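Local atomic coordinates of hypothetical protein Ta0852 (Thermoplasma acidophilum, PDB entry 1YB2), a protein that is probably an S-adenosyl-L-methionine-dependent methyltransferase acting on RNA, perhaps on adenine 58 of tRNA. Residues A248-A252 against S253-T257. Numbering follows the deposited sequence.
Sequences ATRPA and SDDLT
R250, two residues before the short 3-10 turn 252-255, sends its NH1 to D255 at the far end of the turn and forms a salt bridge. NH1 lies 3.0 Å from D255 OD1, which accepts the hydrogen bond through its syn lone pair with an N-H...O angle of 151°; the guanidinium and carboxylate planes are 61° apart, and CD packs against both carboxylate oxygens. A bend in the chain at chi3 (58°) turns the guanidinium back along the backbone, where NE donates to A248 O (3.2 Å), nearly in the guanidinium plane, and NH2 adds a weak bond to the same oxygen. The closer packing is at the turn itself: D254 N donates to P251 O (3.1 Å) and D255 N, weakly, to A252 O, both i to i+3 bonds, while D254 OD2 lies 3.6 Å from P251 CD and S253 OG 3.7 Å from P251 CB. The looser side is exposed L256, its CD1 4.0 Å from A252 O, and the D255 carboxylate meeting R250 at the surface of the loop between strands 229-242 and 258-267. Acceptors before the turn (A248 O) and at its end (D255 OD1) thus hold the arginine's rotation, although solvent probably weakens the ionic part.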
# COMPACT_ATOMS: atom_id res chain seq x y z
N ALA A 248 -27.27 -13.62 -1.33
CA ALA A 248 -26.43 -14.56 -2.07
C ALA A 248 -25.73 -15.56 -1.15
O ALA A 248 -25.37 -15.23 -0.02
CB ALA A 248 -25.38 -13.80 -2.89
N THR A 249 -25.55 -16.77 -1.64
CA THR A 249 -24.68 -17.74 -0.99
C THR A 249 -23.25 -17.28 -1.21
O THR A 249 -22.89 -16.89 -2.32
CB THR A 249 -24.89 -19.13 -1.58
OG1 THR A 249 -26.26 -19.50 -1.38
CG2 THR A 249 -24.00 -20.15 -0.91
N ARG A 250 -22.45 -17.29 -0.14
CA ARG A 250 -21.12 -16.69 -0.16
C ARG A 250 -20.16 -17.52 0.69
O ARG A 250 -20.61 -18.31 1.53
CB ARG A 250 -21.18 -15.25 0.37
CG ARG A 250 -21.40 -15.14 1.89
CD ARG A 250 -21.97 -13.81 2.32
NE ARG A 250 -23.25 -13.48 1.68
CZ ARG A 250 -23.89 -12.33 1.84
NH1 ARG A 250 -23.38 -11.38 2.63
NH2 ARG A 250 -25.03 -12.11 1.21
N PRO A 251 -18.84 -17.35 0.47
CA PRO A 251 -17.85 -17.92 1.38
C PRO A 251 -18.10 -17.36 2.77
O PRO A 251 -18.40 -16.17 2.92
CB PRO A 251 -16.52 -17.37 0.85
CG PRO A 251 -16.79 -17.08 -0.62
CD PRO A 251 -18.21 -16.61 -0.64
N ALA A 252 -18.00 -18.24 3.77
CA ALA A 252 -18.16 -17.83 5.16
C ALA A 252 -17.24 -16.65 5.51
O ALA A 252 -17.66 -15.74 6.22
CB ALA A 252 -17.89 -19.03 6.08
N SER A 253 -16.01 -16.64 5.01
CA SER A 253 -15.05 -15.55 5.30
C SER A 253 -15.59 -14.13 5.03
O SER A 253 -15.26 -13.19 5.77
CB SER A 253 -13.74 -15.76 4.54
OG SER A 253 -13.97 -15.86 3.13
N ASP A 254 -16.42 -13.99 3.99
CA ASP A 254 -16.91 -12.69 3.52
C ASP A 254 -17.67 -11.87 4.57
O ASP A 254 -17.61 -10.64 4.53
CB ASP A 254 -17.82 -12.87 2.29
CG ASP A 254 -17.02 -12.98 0.98
OD1 ASP A 254 -15.77 -13.01 1.02
OD2 ASP A 254 -17.67 -13.05 -0.10
N ASP A 255 -18.39 -12.54 5.46
CA ASP A 255 -19.10 -11.85 6.54
C ASP A 255 -18.26 -11.67 7.83
O ASP A 255 -18.77 -11.17 8.85
CB ASP A 255 -20.41 -12.58 6.89
CG ASP A 255 -21.44 -12.52 5.76
OD1 ASP A 255 -21.34 -11.62 4.88
OD2 ASP A 255 -22.34 -13.38 5.76
N LEU A 256 -17.00 -12.10 7.79
CA LEU A 256 -16.11 -12.01 8.95
C LEU A 256 -15.33 -10.71 8.91
O LEU A 256 -14.92 -10.25 7.84
CB LEU A 256 -15.10 -13.16 8.92
CG LEU A 256 -15.24 -14.43 9.78
CD1 LEU A 256 -16.67 -14.84 10.00
CD2 LEU A 256 -14.46 -15.54 9.10
N THR A 257 -15.11 -10.10 10.07
CA THR A 257 -14.14 -9.04 10.11
C THR A 257 -12.77 -9.63 10.40
O THR A 257 -12.62 -10.51 11.24
CB THR A 257 -14.57 -7.75 10.90
OG1 THR A 257 -13.45 -7.22 11.64
CG2 THR A 257 -15.75 -7.96 11.77